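Local coordinates for acyl-CoA dehydrogenase (Mycobacterium thermoresistibile, PDB 3NF4), which probably catalyses the FAD-dependent alpha,beta-dehydrogenation of acyl-CoA thioesters, with the flavin accepting the electrons removed from the substrate, at residues A[83-88]-A[302-307]; A[156-161]-A[234-239]; A[266-271]-A[344-349]. One frame throughout, in Å; residues are numbered along the deposited sequence.

From the N terminus, the chain first reaches 83-88 in the N-terminal helical domain, which interaction 1 joins to 302-307 in the C-terminal helices, closing a loop that holds the whole beta domain. Nested inside this loop, interaction 2 links strand 157-168 to the turn at 234-239, just before the C-terminal helices begin. Interaction 3 opens at 266-271, after interaction 2 has closed and before 302-307, and ends at 344-349, so it crosses interaction 1. It pairs two helices of the C-terminal bundle. Interactions 1 and 3 have centres about 21 Å apart, whereas the centre of interaction 2 lies about 52 Å from that of interaction 3.

Interaction 1 of 3, residues A[83-88]-A[302-307]; sequences VLEEIA and TARATY
At the junction between the N-terminal helical domain and the C-terminal helical bundle of the acyl-CoA dehydrogenase fold, Glu-85 of helix 77-88 is gripped by Arg-304 and Tyr-307 of helix 289-315. The two helices stand well apart here, with 9.2 Å between CA of Glu-85 and CA of Arg-304, and long polar side chains bridge the gap. Arg-304 takes the carboxylate side-on. Its NE donates to Glu-85 OE1 at 3.0 Å, in a nearly straight bond to the syn lone pair, while NH2 of Arg-304 donates to OE2 of Glu-85, also at 3.0 Å. The guanidinium and carboxylate planes are 27° apart, consistent with which the second bond meets OE2 somewhat out of the carboxylate plane, though still on the syn side. Arg-304 NE also lies 3.4 Å from Glu-85 OE2, a weak third bond that adds to the two-point grip.

Tyr-307, one helical turn on from Arg-304, comes from the other side of OE1. Its OH donates to the anti lone pair of Glu-85 OE1 at 2.6 Å, with the ring perpendicular to the carboxylate and the oxygen at the ring edge. A chi1 of 81° sets Tyr-307 CG between its own backbone N and carbonyl carbon, and the carbonyl O of Arg-304 sits over one ring face, toward its rim. Thr-259 of helix 247-274 packs against all three side chains.

Further polar partners are Arg-13, which makes a salt bridge to Glu-85 OE1, and Gln-263, whose OE1 bonds Arg-304 NH2. With two arginines and a phenol gathered round it, the buried carboxylate is probably kept ionised. Held on its syn side by Arg-304 and on the anti side of OE1 by Tyr-307, it has its rotation fixed.

Interaction 2 of 3, residues A[156-161]-A[234-239]; sequences GGYVIN and GEEGQG
Tyr-158 and Glu-236 meet through a single hydrogen bond, in which the phenol OH of Tyr-158 donates to OE2 of Glu-236 at 3.2 Å. The hydroxyl does not approach in the plane of the carboxylate but from above it, 53° out. Relative to the tyrosine, the same oxygen sits at the ring edge, near the ring plane, where CE1 of Tyr-158 is 3.6 Å from Glu-236 OE2. Ring and carboxylate planes are 75° apart. Reach comes from the glutamate, whose CG lies anti to its backbone N (chi1 -163°) and whose chain is extended beyond it, carrying the carboxylate out to the phenol.

The stronger polar partner of Tyr-158 OH is Arg-232, whose NH1 bonds the hydroxyl, and would be expected to polarise it toward the glutamate, while its NE bonds the carbonyl O of Gly-234 and so joins the tyrosine to the start of the loop. The loop itself is shaped by a type II beta turn from Glu-235 to Gln-238, closed by Gln-238 N to Glu-235 O at 3.1 Å, with Gly-237 at its third position. The side chain of Gln-238 folds back across the turn, its OE1 accepting from Glu-235 N at 2.9 Å.

Ser-190 OG bonds Gly-237 N and anchors the turn to strand 189-195, from which Phe-192 makes an edge-to-face contact with the Tyr-158 ring. The pair thus spans from strand 157-168, flanked by strands 150-154 and 217-228, to the loop that leads from strand 232-233 into helix 239-245.

Interaction 3 of 3, residues A[266-271]-A[344-349]; sequences LDEAVA and QVFGGV
Helix 247-274 and the last turn of helix 321-346 come close at Ala-269 and Val-345, whose CA atoms are only 6.2 Å apart. Both helices belong to the C-terminal helical bundle of the acyl-CoA dehydrogenase fold, and their close approach is consistent with the small side chain of Ala-269. No hydrogen bond joins the two segments.

Phe-346 brings the tip of its ring against the backbone of the facing helix. Its CE1 lies 3.8 Å from Ala-269 CA, and its CZ lies 3.4 Å from the carbonyl O of Glu-268, which meets the ring obliquely. The side chain of Glu-268 runs past the same end of the ring, with its CB 4.0 Å from Phe-346 CZ. Placing CG anti to its own carbonyl carbon, with chi1 at -79°, directs the phenylalanine ring toward helix 247-274. It stacks on Tyr-272 of that helix, and the ring of Tyr-355, just before helix 357-367, meets it with planes at about 50°.

Just beyond Phe-346, Gly-347 leaves helical geometry with a positive phi of 71°, and the chain turns off. Leu-293 and Met-296 of helix 289-315 pack on Ala-269, and Leu-292 packs on Val-345, so a third helix of the bundle joins the contact. Gln-344 hydrogen-bonds across the subunit interface, OE1 to Lys-365 and NE2 to Gln-375, both of the third subunit.

Val-345 makes its contact mainly through one methyl: CG1, anti to the backbone N (chi1 171°), sits 3.9 Å from Ala-269 CB and 3.7 Å from Ala-269 O.

Interaction 1 of 3, residues A[83-88]-A[302-307]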
# COMPACT_ATOMS: atom_id res chain seq x y z
N VAL A 83 16.34 25.74 1.80
CA VAL A 83 15.73 27.02 2.18
C VAL A 83 14.24 27.05 1.80
O VAL A 83 13.38 27.49 2.58
CB VAL A 83 16.42 28.23 1.50
CG1 VAL A 83 15.58 29.50 1.68
CG2 VAL A 83 17.84 28.42 2.03
N LEU A 84 13.97 26.57 0.59
CA LEU A 84 12.60 26.38 0.11
C LEU A 84 11.80 25.46 1.05
O LEU A 84 10.64 25.72 1.35
CB LEU A 84 12.65 25.82 -1.32
CG LEU A 84 11.41 26.03 -2.21
CD1 LEU A 84 11.00 27.53 -2.28
CD2 LEU A 84 11.64 25.45 -3.60
N GLU A 85 12.44 24.41 1.55
CA GLU A 85 11.78 23.50 2.49
C GLU A 85 11.37 24.19 3.81
O GLU A 85 10.27 23.94 4.34
CB GLU A 85 12.67 22.27 2.76
CG GLU A 85 11.93 21.11 3.37
CD GLU A 85 12.78 20.16 4.21
OE1 GLU A 85 13.77 19.55 3.74
OE2 GLU A 85 12.38 19.95 5.36
N GLU A 86 12.25 25.05 4.33
CA GLU A 86 12.01 25.77 5.59
C GLU A 86 10.86 26.76 5.43
O GLU A 86 9.97 26.81 6.28
CB GLU A 86 13.28 26.50 6.08
CG GLU A 86 14.44 25.60 6.59
CD GLU A 86 14.14 24.89 7.92
OE1 GLU A 86 13.13 25.22 8.58
OE2 GLU A 86 14.91 23.98 8.31
N ILE A 87 10.85 27.52 4.34
CA ILE A 87 9.68 28.34 3.99
C ILE A 87 8.34 27.54 3.95
O ILE A 87 7.39 27.93 4.64
CB ILE A 87 9.89 29.12 2.68
CG1 ILE A 87 11.07 30.07 2.83
CG2 ILE A 87 8.61 29.90 2.27
CD1 ILE A 87 11.65 30.56 1.48
N ALA A 88 8.30 26.45 3.18
CA ALA A 88 7.07 25.68 2.97
C ALA A 88 6.49 25.09 4.27
O ALA A 88 5.29 24.78 4.32
CB ALA A 88 7.32 24.53 1.96
N THR A 302 12.97 9.90 4.22
CA THR A 302 13.15 9.31 2.91
C THR A 302 12.91 10.32 1.75
O THR A 302 13.66 10.36 0.77
CB THR A 302 12.19 8.12 2.80
OG1 THR A 302 12.68 7.07 3.63
CG2 THR A 302 12.09 7.62 1.39
N ALA A 303 11.88 11.15 1.86
CA ALA A 303 11.61 12.17 0.83
C ALA A 303 12.72 13.25 0.80
O ALA A 303 13.15 13.66 -0.28
CB ALA A 303 10.23 12.79 1.05
N ARG A 304 13.20 13.68 1.98
CA ARG A 304 14.29 14.66 2.05
C ARG A 304 15.59 14.13 1.40
O ARG A 304 16.19 14.81 0.55
CB ARG A 304 14.57 15.07 3.50
CG ARG A 304 15.69 16.14 3.67
CD ARG A 304 15.80 16.78 5.09
NE ARG A 304 14.55 17.35 5.56
CZ ARG A 304 13.77 16.81 6.50
NH1 ARG A 304 14.13 15.67 7.09
NH2 ARG A 304 12.64 17.41 6.85
N ALA A 305 16.01 12.91 1.77
CA ALA A 305 17.22 12.30 1.18
C ALA A 305 17.16 12.09 -0.34
O ALA A 305 18.16 12.25 -1.04
CB ALA A 305 17.56 10.97 1.88
N THR A 306 15.99 11.71 -0.84
CA THR A 306 15.77 11.55 -2.27
C THR A 306 15.91 12.88 -3.07
O THR A 306 16.60 12.90 -4.10
CB THR A 306 14.42 10.81 -2.56
OG1 THR A 306 14.38 9.60 -1.79
CG2 THR A 306 14.34 10.45 -3.99
N TYR A 307 15.33 13.98 -2.59
CA TYR A 307 15.49 15.23 -3.36
C TYR A 307 16.93 15.77 -3.35
O TYR A 307 17.40 16.35 -4.34
CB TYR A 307 14.39 16.31 -3.11
CG TYR A 307 14.52 17.20 -1.87
CD1 TYR A 307 15.48 18.22 -1.82
CD2 TYR A 307 13.66 17.06 -0.79
CE1 TYR A 307 15.63 19.03 -0.71
CE2 TYR A 307 13.78 17.89 0.35
CZ TYR A 307 14.78 18.88 0.38
OH TYR A 307 14.98 19.73 1.47

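Interaction 2 of 3, residues A[156-161]-A[234-239]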
# COMPACT_ATOMS: atom_id res chain seq x y z
N GLY A 156 7.73 43.71 -37.85
CA GLY A 156 8.52 43.90 -36.62
C GLY A 156 7.87 43.40 -35.33
O GLY A 156 7.92 44.08 -34.29
N GLY A 157 7.24 42.23 -35.37
CA GLY A 157 6.64 41.69 -34.14
C GLY A 157 5.74 40.49 -34.30
O GLY A 157 5.92 39.67 -35.20
N TYR A 158 4.76 40.38 -33.40
CA TYR A 158 3.76 39.32 -33.47
C TYR A 158 2.44 39.83 -32.96
O TYR A 158 2.40 40.78 -32.16
CB TYR A 158 4.19 38.11 -32.63
CG TYR A 158 5.45 37.42 -33.09
CD1 TYR A 158 5.40 36.33 -33.95
CD2 TYR A 158 6.70 37.86 -32.66
CE1 TYR A 158 6.56 35.70 -34.38
CE2 TYR A 158 7.86 37.24 -33.08
CZ TYR A 158 7.78 36.16 -33.94
OH TYR A 158 8.93 35.53 -34.35
N VAL A 159 1.35 39.21 -33.41
CA VAL A 159 0.05 39.44 -32.79
C VAL A 159 -0.49 38.16 -32.14
O VAL A 159 -0.55 37.09 -32.77
CB VAL A 159 -0.98 40.13 -33.76
CG1 VAL A 159 -1.55 39.16 -34.79
CG2 VAL A 159 -2.10 40.79 -32.96
N ILE A 160 -0.83 38.27 -30.85
CA ILE A 160 -1.27 37.13 -30.04
C ILE A 160 -2.80 37.10 -29.84
O ILE A 160 -3.37 38.04 -29.26
CB ILE A 160 -0.59 37.13 -28.64
CG1 ILE A 160 0.93 37.31 -28.75
CG2 ILE A 160 -0.91 35.83 -27.87
CD1 ILE A 160 1.54 37.86 -27.48
N ASN A 161 -3.45 36.03 -30.31
CA ASN A 161 -4.87 35.82 -30.03
C ASN A 161 -5.14 34.46 -29.36
O ASN A 161 -4.91 33.40 -29.96
CB ASN A 161 -5.72 35.98 -31.30
CG ASN A 161 -5.59 37.38 -31.92
OD1 ASN A 161 -6.19 38.36 -31.44
ND2 ASN A 161 -4.81 37.48 -33.00
N GLY A 234 14.83 32.99 -27.68
CA GLY A 234 15.33 31.94 -28.57
C GLY A 234 14.78 32.04 -29.98
O GLY A 234 14.10 33.00 -30.32
N GLU A 235 15.08 31.03 -30.79
CA GLU A 235 14.70 31.01 -32.20
C GLU A 235 13.22 30.67 -32.39
O GLU A 235 12.58 30.06 -31.51
CB GLU A 235 15.59 30.04 -32.98
N GLU A 236 12.67 31.07 -33.53
CA GLU A 236 11.29 30.78 -33.89
C GLU A 236 11.10 29.26 -34.10
O GLU A 236 11.74 28.65 -34.96
CB GLU A 236 10.89 31.57 -35.14
CG GLU A 236 9.38 31.68 -35.40
CD GLU A 236 9.05 32.49 -36.66
OE1 GLU A 236 9.67 32.26 -37.72
OE2 GLU A 236 8.16 33.37 -36.58
N GLY A 237 10.23 28.65 -33.29
CA GLY A 237 10.04 27.20 -33.29
C GLY A 237 10.87 26.45 -32.25
O GLY A 237 10.95 25.22 -32.29
N GLN A 238 11.47 27.18 -31.32
CA GLN A 238 12.32 26.57 -30.30
C GLN A 238 11.59 26.26 -28.98
O GLN A 238 12.12 25.53 -28.15
CB GLN A 238 13.57 27.44 -30.05
CG GLN A 238 14.82 26.62 -29.67
CD GLN A 238 16.00 27.45 -29.16
OE1 GLN A 238 16.09 28.65 -29.41
NE2 GLN A 238 16.91 26.80 -28.45
N GLY A 239 10.39 26.81 -28.82
CA GLY A 239 9.58 26.71 -27.59
C GLY A 239 9.45 25.40 -26.83
O GLY A 239 9.59 25.39 -25.60

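Interaction 3 of 3, residues A[266-271]-A[344-349]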
# COMPACT_ATOMS: atom_id res chain seq x y z
N LEU A 266 4.05 16.57 10.51
CA LEU A 266 4.69 15.70 11.47
C LEU A 266 4.96 16.39 12.84
O LEU A 266 4.72 15.76 13.88
CB LEU A 266 5.98 15.08 10.89
CG LEU A 266 6.77 14.15 11.84
CD1 LEU A 266 6.02 12.85 12.01
CD2 LEU A 266 8.23 13.84 11.40
N ASP A 267 5.47 17.63 12.84
CA ASP A 267 5.73 18.38 14.09
C ASP A 267 4.43 18.63 14.92
O ASP A 267 4.43 18.43 16.14
CB ASP A 267 6.47 19.71 13.83
CG ASP A 267 7.93 19.51 13.35
OD1 ASP A 267 8.56 18.46 13.67
OD2 ASP A 267 8.47 20.42 12.67
N GLU A 268 3.34 19.04 14.27
CA GLU A 268 2.04 19.12 14.93
C GLU A 268 1.64 17.82 15.66
O GLU A 268 1.24 17.86 16.83
CB GLU A 268 0.93 19.47 13.94
CG GLU A 268 1.01 20.86 13.33
CD GLU A 268 0.72 21.97 14.34
OE1 GLU A 268 0.04 21.70 15.37
OE2 GLU A 268 1.16 23.13 14.09
N ALA A 269 1.77 16.68 14.97
CA ALA A 269 1.30 15.40 15.50
C ALA A 269 2.18 14.85 16.64
O ALA A 269 1.67 14.30 17.61
CB ALA A 269 1.16 14.36 14.37
N VAL A 270 3.50 15.00 16.50
CA VAL A 270 4.44 14.69 17.59
C VAL A 270 4.14 15.51 18.85
O VAL A 270 3.99 14.94 19.92
CB VAL A 270 5.92 14.85 17.15
CG1 VAL A 270 6.87 14.73 18.35
CG2 VAL A 270 6.28 13.81 16.06
N ALA A 271 4.03 16.83 18.72
CA ALA A 271 3.63 17.66 19.87
C ALA A 271 2.31 17.19 20.52
O ALA A 271 2.29 16.93 21.74
CB ALA A 271 3.56 19.17 19.50
N GLN A 344 -5.49 11.90 11.73
CA GLN A 344 -5.74 10.66 12.47
C GLN A 344 -5.19 10.69 13.93
O GLN A 344 -5.91 10.36 14.87
CB GLN A 344 -5.20 9.46 11.66
CG GLN A 344 -5.75 8.05 12.09
CD GLN A 344 -7.24 7.92 11.87
OE1 GLN A 344 -7.83 8.64 11.05
NE2 GLN A 344 -7.89 7.00 12.63
N VAL A 345 -3.93 11.11 14.10
CA VAL A 345 -3.30 11.29 15.42
C VAL A 345 -4.09 12.25 16.38
O VAL A 345 -4.25 11.95 17.57
CB VAL A 345 -1.80 11.70 15.27
CG1 VAL A 345 -1.19 12.11 16.59
CG2 VAL A 345 -0.98 10.55 14.61
N PHE A 346 -4.62 13.36 15.86
CA PHE A 346 -5.42 14.28 16.68
C PHE A 346 -6.82 13.75 17.13
O PHE A 346 -7.39 14.24 18.11
CB PHE A 346 -5.57 15.63 15.99
CG PHE A 346 -4.35 16.54 16.10
CD1 PHE A 346 -3.17 16.26 15.40
CD2 PHE A 346 -4.41 17.70 16.88
CE1 PHE A 346 -2.07 17.10 15.46
CE2 PHE A 346 -3.28 18.57 16.99
CZ PHE A 346 -2.11 18.27 16.26
N GLY A 347 -7.38 12.76 16.42
CA GLY A 347 -8.75 12.33 16.67
C GLY A 347 -9.75 13.39 16.21
O GLY A 347 -9.46 14.16 15.29
N GLY A 348 -10.91 13.44 16.87
CA GLY A 348 -12.00 14.34 16.48
C GLY A 348 -11.62 15.81 16.38
O GLY A 348 -12.08 16.51 15.45
N VAL A 349 -10.78 16.31 17.30
CA VAL A 349 -10.41 17.74 17.20
C VAL A 349 -9.52 18.02 15.98
O VAL A 349 -9.48 19.14 15.50
CB VAL A 349 -9.84 18.40 18.51
CG1 VAL A 349 -10.93 18.58 19.54
CG2 VAL A 349 -8.66 17.64 19.09